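Local coordinates for protein fructuronate-tagaturonate epimerase UxaE from Cohnella laeviribosi in complex with 1 glycerol (Cohnella laeviribosi, PDB 6IL9) that catalyses the interconversion of D-fructuronate and D-tagaturonate by epimerisation and binds a zinc ion in a TIM-barrel scaffold, at residues L100-T110 / Y472-G481; M390-A401 / L437-A448. All coordinates share one frame; numbering follows the deposited sequence.

Interaction 1 of 2, residues L100-T110 / Y472-G481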
loop_
_atom_site.group_PDB
_atom_site.type_symbol
_atom_site.label_atom_id
_atom_site.label_comp_id
_atom_site.label_asym_id
_atom_site.label_seq_id
_atom_site.Cartn_x
_atom_site.Cartn_y
_atom_site.Cartn_z
ATOM N N LEU A 100 -4.253 9.545 3.922
ATOM C CA LEU A 100 -4.475 10.764 4.685
ATOM C C LEU A 100 -3.195 11.433 5.137
ATOM O O LEU A 100 -3.193 12.649 5.352
ATOM C CB LEU A 100 -5.334 10.463 5.920
ATOM C CG LEU A 100 -6.667 9.768 5.644
ATOM C CD1 LEU A 100 -7.311 9.345 6.957
ATOM C CD2 LEU A 100 -7.588 10.698 4.853
ATOM N N GLY A 101 -2.114 10.677 5.301
ATOM C CA GLY A 101 -0.894 11.239 5.835
ATOM C C GLY A 101 -0.809 11.320 7.346
ATOM O O GLY A 101 0.128 11.952 7.857
ATOM N N ILE A 102 -1.739 10.703 8.080
ATOM C CA ILE A 102 -1.765 10.764 9.539
ATOM C C ILE A 102 -1.663 9.396 10.202
ATOM O O ILE A 102 -1.748 9.317 11.431
ATOM C CB ILE A 102 -3.026 11.489 10.052
ATOM C CG1 ILE A 102 -4.289 10.734 9.639
ATOM C CG2 ILE A 102 -3.051 12.931 9.566
ATOM C CD1 ILE A 102 -5.583 11.308 10.249
ATOM N N ALA A 103 -1.511 8.317 9.440
ATOM C CA ALA A 103 -1.499 6.980 10.032
ATOM C C ALA A 103 -0.099 6.450 10.318
ATOM O O ALA A 103 0.030 5.386 10.939
ATOM C CB ALA A 103 -2.214 5.979 9.118
ATOM N N GLY A 104 0.932 7.162 9.902
ATOM C CA GLY A 104 2.295 6.703 10.051
ATOM C C GLY A 104 2.666 6.258 11.454
ATOM O O GLY A 104 3.151 5.141 11.661
ATOM N N PRO A 105 2.468 7.133 12.449
ATOM C CA PRO A 105 2.868 6.760 13.819
ATOM C C PRO A 105 2.162 5.524 14.339
ATOM O O PRO A 105 2.818 4.631 14.895
ATOM C CB PRO A 105 2.517 8.010 14.633
ATOM C CG PRO A 105 2.606 9.131 13.635
ATOM C CD PRO A 105 2.066 8.550 12.354
ATOM N N GLY A 106 0.841 5.452 14.170
ATOM C CA GLY A 106 0.114 4.253 14.564
ATOM C C GLY A 106 0.628 3.014 13.858
ATOM O O GLY A 106 0.730 1.944 14.461
ATOM N N HIS A 107 0.967 3.147 12.570
ATOM C CA HIS A 107 1.540 2.029 11.820
ATOM C C HIS A 107 2.871 1.590 12.406
ATOM O O HIS A 107 3.124 0.391 12.566
ATOM C CB HIS A 107 1.704 2.414 10.352
ATOM C CG HIS A 107 0.427 2.335 9.582
ATOM N ND1 HIS A 107 0.219 3.018 8.406
ATOM C CD2 HIS A 107 -0.715 1.653 9.832
ATOM C CE1 HIS A 107 -0.995 2.748 7.956
ATOM N NE2 HIS A 107 -1.581 1.919 8.801
ATOM N N VAL A 108 3.734 2.554 12.722
ATOM C CA VAL A 108 5.017 2.242 13.346
ATOM C C VAL A 108 4.812 1.560 14.696
ATOM O O VAL A 108 5.476 0.563 15.016
ATOM C CB VAL A 108 5.860 3.520 13.488
ATOM C CG1 VAL A 108 7.101 3.217 14.322
ATOM C CG2 VAL A 108 6.234 4.062 12.112
ATOM N N GLN A 109 3.903 2.099 15.519
ATOM C CA GLN A 109 3.611 1.489 16.816
ATOM C C GLN A 109 3.176 0.039 16.678
ATOM O O GLN A 109 3.447 -0.782 17.569
ATOM C CB GLN A 109 2.524 2.285 17.547
ATOM C CG GLN A 109 2.965 3.681 17.972
ATOM C CD GLN A 109 1.786 4.613 18.096
ATOM O OE1 GLN A 109 0.638 4.171 18.097
ATOM N NE2 GLN A 109 2.055 5.910 18.177
ATOM N N THR A 110 2.512 -0.296 15.568
ATOM C CA THR A 110 2.017 -1.652 15.363
ATOM C C THR A 110 3.137 -2.622 15.003
ATOM O O THR A 110 3.159 -3.752 15.497
ATOM C CB THR A 110 0.945 -1.656 14.272
ATOM O OG1 THR A 110 -0.096 -0.733 14.632
ATOM C CG2 THR A 110 0.352 -3.067 14.117
ATOM N N TYR A 472 -7.225 7.256 17.328
ATOM C CA TYR A 472 -6.939 6.717 15.999
ATOM C C TYR A 472 -5.761 5.752 16.049
ATOM O O TYR A 472 -5.799 4.671 15.442
ATOM C CB TYR A 472 -6.664 7.866 15.013
ATOM C CG TYR A 472 -6.413 7.431 13.562
ATOM C CD1 TYR A 472 -7.243 6.503 12.934
ATOM C CD2 TYR A 472 -5.359 7.965 12.826
ATOM C CE1 TYR A 472 -7.018 6.117 11.617
ATOM C CE2 TYR A 472 -5.128 7.580 11.501
ATOM C CZ TYR A 472 -5.974 6.660 10.901
ATOM O OH TYR A 472 -5.778 6.255 9.589
ATOM N N GLU A 473 -4.707 6.114 16.784
ATOM C CA GLU A 473 -3.545 5.237 16.833
ATOM C C GLU A 473 -3.837 3.958 17.598
ATOM O O GLU A 473 -3.336 2.891 17.222
ATOM C CB GLU A 473 -2.365 6.002 17.416
ATOM C CG GLU A 473 -1.992 7.108 16.466
ATOM C CD GLU A 473 -0.930 8.025 16.975
ATOM O OE1 GLU A 473 -0.454 7.838 18.117
ATOM O OE2 GLU A 473 -0.579 8.951 16.209
ATOM N N ALA A 474 -4.682 4.023 18.633
ATOM C CA ALA A 474 -5.086 2.793 19.314
ATOM C C ALA A 474 -5.886 1.905 18.381
ATOM O O ALA A 474 -5.772 0.672 18.423
ATOM C CB ALA A 474 -5.913 3.115 20.560
ATOM N N ALA A 475 -6.717 2.517 17.540
ATOM C CA ALA A 475 -7.492 1.740 16.582
ATOM C C ALA A 475 -6.586 1.073 15.553
ATOM O O ALA A 475 -6.800 -0.090 15.193
ATOM C CB ALA A 475 -8.522 2.633 15.901
ATOM N N LEU A 476 -5.569 1.792 15.059
ATOM C CA LEU A 476 -4.655 1.172 14.104
ATOM C C LEU A 476 -3.881 0.031 14.748
ATOM O O LEU A 476 -3.740 -1.046 14.151
ATOM C CB LEU A 476 -3.697 2.219 13.534
ATOM C CG LEU A 476 -4.348 3.289 12.660
ATOM C CD1 LEU A 476 -3.332 4.367 12.375
ATOM C CD2 LEU A 476 -4.914 2.698 11.354
ATOM N N ARG A 477 -3.374 0.241 15.972
ATOM C CA ARG A 477 -2.654 -0.824 16.663
ATOM C C ARG A 477 -3.515 -2.070 16.781
ATOM O O ARG A 477 -3.047 -3.190 16.529
ATOM C CB ARG A 477 -2.211 -0.347 18.046
ATOM C CG ARG A 477 -1.120 0.705 17.960
ATOM C CD ARG A 477 -0.475 0.951 19.326
ATOM N NE ARG A 477 -1.459 1.322 20.341
ATOM C CZ ARG A 477 -1.757 2.573 20.681
ATOM N NH1 ARG A 477 -1.163 3.593 20.081
ATOM N NH2 ARG A 477 -2.654 2.810 21.632
ATOM N N SER A 478 -4.790 -1.891 17.118
ATOM C CA SER A 478 -5.670 -3.037 17.311
ATOM C C SER A 478 -5.999 -3.702 15.982
ATOM O O SER A 478 -5.966 -4.934 15.857
ATOM C CB SER A 478 -6.952 -2.580 18.012
ATOM O OG SER A 478 -7.897 -3.633 18.059
ATOM N N HIS A 479 -6.327 -2.896 14.982
ATOM C CA HIS A 479 -6.822 -3.405 13.712
ATOM C C HIS A 479 -5.698 -4.001 12.869
ATOM O O HIS A 479 -5.811 -5.129 12.383
ATOM C CB HIS A 479 -7.523 -2.268 12.969
ATOM C CG HIS A 479 -8.163 -2.682 11.688
ATOM N ND1 HIS A 479 -9.238 -3.544 11.635
ATOM C CD2 HIS A 479 -7.892 -2.336 10.408
ATOM C CE1 HIS A 479 -9.591 -3.723 10.374
ATOM N NE2 HIS A 479 -8.793 -2.998 9.612
ATOM N N ILE A 480 -4.616 -3.250 12.658
ATOM C CA ILE A 480 -3.480 -3.835 11.940
ATOM C C ILE A 480 -2.821 -4.928 12.779
ATOM O O ILE A 480 -2.311 -5.920 12.235
ATOM C CB ILE A 480 -2.491 -2.725 11.527
ATOM C CG1 ILE A 480 -3.220 -1.689 10.673
ATOM C CG2 ILE A 480 -1.286 -3.295 10.741
ATOM C CD1 ILE A 480 -3.865 -2.262 9.428
ATOM N N GLY A 481 -2.828 -4.779 14.109
ATOM C CA GLY A 481 -2.298 -5.837 14.952
ATOM C C GLY A 481 -2.992 -7.163 14.702
ATOM O O GLY A 481 -2.351 -8.211 14.662
HETATM O O HOH W 1 -0.918 7.574 13.449
HETATM O O HOH W 2 -2.812 10.233 14.547
#

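Interaction 2 of 2, residues M390-A401 / L437-A448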
loop_
_atom_site.group_PDB
_atom_site.type_symbol
_atom_site.label_atom_id
_atom_site.label_comp_id
_atom_site.label_asym_id
_atom_site.label_seq_id
_atom_site.Cartn_x
_atom_site.Cartn_y
_atom_site.Cartn_z
ATOM N N MET A 390 -21.089 12.743 5.810
ATOM C CA MET A 390 -20.190 12.026 4.902
ATOM C C MET A 390 -20.850 10.766 4.346
ATOM O O MET A 390 -20.720 10.462 3.154
ATOM C CB MET A 390 -18.880 11.676 5.625
ATOM C CG MET A 390 -18.038 12.895 6.040
ATOM S SD MET A 390 -16.447 12.532 6.882
ATOM C CE MET A 390 -15.518 11.764 5.552
ATOM N N HIS A 391 -21.553 10.017 5.199
ATOM C CA HIS A 391 -22.203 8.782 4.768
ATOM C C HIS A 391 -23.280 9.080 3.729
ATOM O O HIS A 391 -23.354 8.424 2.682
ATOM C CB HIS A 391 -22.766 8.076 6.010
ATOM C CG HIS A 391 -23.541 6.815 5.746
ATOM N ND1 HIS A 391 -23.206 5.609 6.333
ATOM C CD2 HIS A 391 -24.672 6.582 5.032
ATOM C CE1 HIS A 391 -24.081 4.687 5.975
ATOM N NE2 HIS A 391 -24.978 5.248 5.180
ATOM N N GLN A 392 -24.090 10.114 3.978
ATOM C CA GLN A 392 -25.147 10.467 3.033
ATOM C C GLN A 392 -24.568 10.922 1.698
ATOM O O GLN A 392 -25.090 10.570 0.632
ATOM C CB GLN A 392 -26.043 11.553 3.636
ATOM C CG GLN A 392 -27.351 11.756 2.878
ATOM C CD GLN A 392 -28.172 10.480 2.758
ATOM O OE1 GLN A 392 -28.453 9.803 3.754
ATOM N NE2 GLN A 392 -28.570 10.148 1.530
ATOM N N TYR A 393 -23.477 11.694 1.737
ATOM C CA TYR A 393 -22.816 12.128 0.513
ATOM C C TYR A 393 -22.274 10.938 -0.264
ATOM O O TYR A 393 -22.415 10.869 -1.492
ATOM C CB TYR A 393 -21.691 13.105 0.859
ATOM C CG TYR A 393 -21.099 13.884 -0.296
ATOM C CD1 TYR A 393 -20.007 13.397 -1.003
ATOM C CD2 TYR A 393 -21.591 15.137 -0.636
ATOM C CE1 TYR A 393 -19.448 14.107 -2.042
ATOM C CE2 TYR A 393 -21.033 15.858 -1.672
ATOM C CZ TYR A 393 -19.969 15.347 -2.370
ATOM O OH TYR A 393 -19.410 16.071 -3.400
ATOM N N ALA A 394 -21.656 9.987 0.442
ATOM C CA ALA A 394 -21.177 8.773 -0.207
ATOM C C ALA A 394 -22.314 8.037 -0.906
ATOM O O ALA A 394 -22.150 7.566 -2.035
ATOM C CB ALA A 394 -20.502 7.875 0.827
ATOM N N LEU A 395 -23.469 7.914 -0.243
ATOM C CA LEU A 395 -24.631 7.291 -0.874
ATOM C C LEU A 395 -25.012 8.024 -2.145
ATOM O O LEU A 395 -25.311 7.399 -3.168
ATOM C CB LEU A 395 -25.816 7.289 0.086
ATOM C CG LEU A 395 -25.872 6.237 1.189
ATOM C CD1 LEU A 395 -26.992 6.575 2.175
ATOM C CD2 LEU A 395 -26.073 4.850 0.598
ATOM N N GLU A 396 -24.997 9.354 -2.100
ATOM C CA GLU A 396 -25.450 10.143 -3.234
ATOM C C GLU A 396 -24.501 10.066 -4.421
ATOM O O GLU A 396 -24.934 10.289 -5.558
ATOM C CB GLU A 396 -25.637 11.597 -2.799
ATOM C CG GLU A 396 -26.863 11.798 -1.930
ATOM C CD GLU A 396 -26.902 13.166 -1.266
ATOM O OE1 GLU A 396 -26.000 13.997 -1.530
ATOM O OE2 GLU A 396 -27.836 13.398 -0.469
ATOM N N HIS A 397 -23.224 9.759 -4.192
ATOM C CA HIS A 397 -22.216 9.787 -5.245
ATOM C C HIS A 397 -21.547 8.436 -5.464
ATOM O O HIS A 397 -20.535 8.362 -6.161
ATOM C CB HIS A 397 -21.162 10.852 -4.933
ATOM C CG HIS A 397 -21.718 12.240 -4.889
ATOM N ND1 HIS A 397 -21.950 12.979 -6.030
ATOM C CD2 HIS A 397 -22.102 13.018 -3.849
ATOM C CE1 HIS A 397 -22.451 14.155 -5.694
ATOM N NE2 HIS A 397 -22.553 14.205 -4.378
ATOM N N PHE A 398 -22.116 7.364 -4.910
ATOM C CA PHE A 398 -21.466 6.056 -4.939
ATOM C C PHE A 398 -21.158 5.602 -6.365
ATOM O O PHE A 398 -20.083 5.044 -6.631
ATOM C CB PHE A 398 -22.372 5.060 -4.227
ATOM C CG PHE A 398 -21.811 3.683 -4.114
ATOM C CD1 PHE A 398 -20.662 3.444 -3.388
ATOM C CD2 PHE A 398 -22.463 2.615 -4.701
ATOM C CE1 PHE A 398 -20.165 2.162 -3.256
ATOM C CE2 PHE A 398 -21.961 1.332 -4.580
ATOM C CZ PHE A 398 -20.816 1.110 -3.863
ATOM N N GLU A 399 -22.088 5.836 -7.296
ATOM C CA GLU A 399 -21.903 5.364 -8.665
ATOM C C GLU A 399 -20.627 5.923 -9.293
ATOM O O GLU A 399 -19.972 5.232 -10.081
ATOM C CB GLU A 399 -23.126 5.737 -9.506
ATOM C CG GLU A 399 -23.552 4.686 -10.514
ATOM C CD GLU A 399 -24.371 5.270 -11.667
ATOM O OE1 GLU A 399 -25.023 6.318 -11.469
ATOM O OE2 GLU A 399 -24.357 4.681 -12.773
ATOM N N GLU A 400 -20.256 7.164 -8.955
ATOM C CA GLU A 400 -19.025 7.739 -9.494
ATOM C C GLU A 400 -17.799 6.961 -9.036
ATOM O O GLU A 400 -16.826 6.829 -9.787
ATOM C CB GLU A 400 -18.903 9.210 -9.082
ATOM C CG GLU A 400 -20.138 10.036 -9.402
ATOM C CD GLU A 400 -20.281 11.262 -8.512
ATOM O OE1 GLU A 400 -19.254 11.765 -8.023
ATOM O OE2 GLU A 400 -21.424 11.716 -8.289
ATOM N N ALA A 401 -17.836 6.424 -7.821
ATOM C CA ALA A 401 -16.677 5.740 -7.277
ATOM C C ALA A 401 -16.594 4.283 -7.741
ATOM O O ALA A 401 -15.489 3.737 -7.858
ATOM C CB ALA A 401 -16.718 5.860 -5.753
ATOM N N LEU A 437 -18.994 1.122 0.876
ATOM C CA LEU A 437 -19.513 2.437 0.517
ATOM C C LEU A 437 -18.523 3.526 0.892
ATOM O O LEU A 437 -18.216 4.406 0.082
ATOM C CB LEU A 437 -20.847 2.662 1.225
ATOM C CG LEU A 437 -21.424 4.076 1.208
ATOM C CD1 LEU A 437 -21.885 4.413 -0.205
ATOM C CD2 LEU A 437 -22.569 4.196 2.215
ATOM N N LEU A 438 -18.010 3.474 2.124
ATOM C CA LEU A 438 -17.071 4.495 2.587
ATOM C C LEU A 438 -15.658 4.256 2.061
ATOM O O LEU A 438 -14.911 5.221 1.856
ATOM C CB LEU A 438 -17.072 4.548 4.123
ATOM C CG LEU A 438 -18.096 5.471 4.814
ATOM C CD1 LEU A 438 -17.806 6.926 4.519
ATOM C CD2 LEU A 438 -19.551 5.140 4.422
ATOM N N HIS A 439 -15.283 2.995 1.814
ATOM C CA HIS A 439 -13.917 2.681 1.389
ATOM C C HIS A 439 -13.612 3.360 0.064
ATOM O O HIS A 439 -12.586 4.027 -0.088
ATOM C CB HIS A 439 -13.761 1.155 1.262
ATOM C CG HIS A 439 -12.350 0.673 1.061
ATOM N ND1 HIS A 439 -11.566 1.049 -0.012
ATOM C CD2 HIS A 439 -11.603 -0.199 1.784
ATOM C CE1 HIS A 439 -10.392 0.447 0.067
ATOM N NE2 HIS A 439 -10.389 -0.320 1.147
ATOM N N ILE A 440 -14.531 3.230 -0.891
ATOM C CA ILE A 440 -14.273 3.569 -2.280
ATOM C C ILE A 440 -14.550 5.039 -2.579
ATOM O O ILE A 440 -14.043 5.565 -3.581
ATOM C CB ILE A 440 -15.122 2.581 -3.107
ATOM C CG1 ILE A 440 -14.368 1.281 -3.361
ATOM C CG2 ILE A 440 -15.628 3.140 -4.371
ATOM C CD1 ILE A 440 -14.058 0.481 -2.176
ATOM N N THR A 441 -15.283 5.729 -1.704
ATOM C CA THR A 441 -15.649 7.127 -1.890
ATOM C C THR A 441 -14.681 8.083 -1.197
ATOM O O THR A 441 -14.996 9.266 -1.066
ATOM C CB THR A 441 -17.082 7.384 -1.396
ATOM O OG1 THR A 441 -17.245 6.919 -0.046
ATOM C CG2 THR A 441 -18.125 6.693 -2.314
ATOM N N TYR A 442 -13.505 7.605 -0.776
ATOM C CA TYR A 442 -12.555 8.471 -0.066
ATOM C C TYR A 442 -12.197 9.706 -0.883
ATOM O O TYR A 442 -12.107 10.816 -0.335
ATOM C CB TYR A 442 -11.282 7.692 0.282
ATOM C CG TYR A 442 -10.453 7.299 -0.930
ATOM C CD1 TYR A 442 -10.827 6.239 -1.745
ATOM C CD2 TYR A 442 -9.307 8.012 -1.275
ATOM C CE1 TYR A 442 -10.074 5.889 -2.861
ATOM C CE2 TYR A 442 -8.551 7.669 -2.386
ATOM C CZ TYR A 442 -8.941 6.612 -3.177
ATOM O OH TYR A 442 -8.184 6.273 -4.270
ATOM N N GLY A 443 -11.967 9.533 -2.186
ATOM C CA GLY A 443 -11.545 10.660 -3.008
ATOM C C GLY A 443 -12.656 11.679 -3.181
ATOM O O GLY A 443 -12.441 12.886 -3.019
ATOM N N LEU A 444 -13.867 11.201 -3.484
ATOM C CA LEU A 444 -15.024 12.088 -3.601
ATOM C C LEU A 444 -15.290 12.846 -2.306
ATOM O O LEU A 444 -15.725 14.001 -2.336
ATOM C CB LEU A 444 -16.270 11.284 -3.963
ATOM C CG LEU A 444 -16.319 10.562 -5.291
ATOM C CD1 LEU A 444 -17.465 9.573 -5.232
ATOM C CD2 LEU A 444 -16.508 11.576 -6.408
ATOM N N LEU A 445 -15.117 12.184 -1.162
ATOM C CA LEU A 445 -15.381 12.834 0.117
ATOM C C LEU A 445 -14.298 13.851 0.451
ATOM O O LEU A 445 -14.594 14.978 0.875
ATOM C CB LEU A 445 -15.477 11.784 1.226
ATOM C CG LEU A 445 -16.740 10.923 1.213
ATOM C CD1 LEU A 445 -16.551 9.656 2.054
ATOM C CD2 LEU A 445 -17.928 11.721 1.740
ATOM N N LEU A 446 -13.035 13.458 0.275
ATOM C CA LEU A 446 -11.910 14.319 0.637
ATOM C C LEU A 446 -11.865 15.569 -0.228
ATOM O O LEU A 446 -11.497 16.651 0.250
ATOM C CB LEU A 446 -10.600 13.539 0.496
ATOM C CG LEU A 446 -9.772 13.074 1.697
ATOM C CD1 LEU A 446 -10.412 13.364 3.053
ATOM C CD2 LEU A 446 -9.392 11.589 1.544
ATOM N N GLN A 447 -12.217 15.446 -1.505
ATOM C CA GLN A 447 -12.132 16.584 -2.410
ATOM C C GLN A 447 -13.442 17.358 -2.521
ATOM O O GLN A 447 -13.489 18.358 -3.243
ATOM C CB GLN A 447 -11.667 16.117 -3.796
ATOM C CG GLN A 447 -10.366 15.324 -3.754
ATOM C CD GLN A 447 -9.135 16.141 -4.124
ATOM O OE1 GLN A 447 -8.682 17.003 -3.362
ATOM N NE2 GLN A 447 -8.574 15.858 -5.300
ATOM N N ALA A 448 -14.488 16.947 -1.805
ATOM C CA ALA A 448 -15.782 17.614 -1.901
ATOM C C ALA A 448 -15.694 19.057 -1.416
ATOM O O ALA A 448 -15.019 19.359 -0.432
ATOM C CB ALA A 448 -16.829 16.864 -1.084
HETATM O O HOH W 3 -17.286 15.139 -4.507
#

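Interaction 1 of 2, residues L100-T110 / Y472-G481
Leu476 fills the apolar centre, its CD1 lying 3.8 Å from Ala103 CB and 4.1 Å from Gly106 CA. With small residues at both places, the axes of 104-110 and 472-481 approach to 8.3 Å and cross at -44°. Beside this, Ile102 CG1 meets the Tyr472 ring at CE2, while the phenol OH reaches past Ala103 CB to bond Asn371 O. One helical turn on, Thr110 is a knob among Leu476, Arg477, Ile480 and Gly481: CG2, anti to the backbone N, reaches toward Gly481 and Ile480, while OG1 lies against Arg477 CA and bonds Gly106 O of its own helix (2.8 Å).

Further out, Gln109 uses both ends of its amide. OE1 accepts from Arg477 NH1 at 2.7 Å, in the guanidinium plane but above the amide's own plane. NE2 donates almost straight (171°) to Glu473 OE1 at 3.2 Å, from above the carboxylate, and also bonds Glu149. A water accepts from Gly106 N (2.8 Å) and lies within bonding distance of Ile102 O and Glu473 OE2.

Helix 104-111, linking barrel strands 93-96 and 117-124, is thus packed on the C-terminal helix 469-487, with helices 135-149, 369-382 and 458-467 around them.

Interaction 2 of 2, residues M390-A401 / L437-A448
Tyr393 and Leu444 are joined through a water that sits 2.6 Å from Tyr393 OH, in the plane of the ring, and donates to Leu444 O at 2.9 Å. Leu444 O belongs to the last turn of its short helix, and a long tyrosine suits the task of bringing a hydroxyl to it. The phenol carbons also work: CD1 touches Leu445 CD2 and CZ touches Ala448 CB. One face of the ring carries His397 CD2 over its centre, and the His397 imidazole is in turn steadied by Glu400, whose OE2 takes the ND1 hydrogen at 2.6 Å on its syn side, nearly in the imidazole plane.

No direct hydrogen bond crosses between the segments; the rest is mostly apolar packing. Leu437 is a knob among His391, Ala394, Leu395 and Phe398. Its CG stands anti to the backbone N (chi1 168°), which carries the branched end into the hole: CD1 meets Phe398 CD1 at 3.5 Å, and CD2 lies over a face of the His391 imidazole, a CH-pi contact 4.1 Å from the centroid. His391 ND1 bonds Tyr387. Ala394 is small enough for its CB to lie against Thr441 OG1, which donates to Leu437 O at 2.7 Å, in the carbonyl plane and on a lone pair; the buried hydroxyl is thereby satisfied within its own segment. Farther along, Leu444 CD1 touches Ala401 CB at 3.8 Å.

Segment 390-401, part of helix 384-402, runs at 127° to helix 442-446, with Met390 reaching Phe461 of helix 458-467, while Leu438 and Leu445 lean on helix 369-382, which follows the last barrel strand, 363-367.

Interaction 2 is nested within the chain loop closed by interaction 1, and their centres lie 23 Å apart. They nevertheless touch, Leu100 CD2 meeting Leu446 CD2 at 3.9 Å, and helices 369-382 and 458-467 pack against both. Each comes within about 10 Å of a bound glycerol: the distance is about 10 Å from the side chain of Ile480 in interaction 1 and about 9 Å from that of Ile440 in interaction 2. The Ile440 side chain is also about 13 Å from the zinc, which His161, Asp273 and His343 bind. Next to Ile440, His439 bonds the phosphoserine at position 346, which places 437-448 beside that residue.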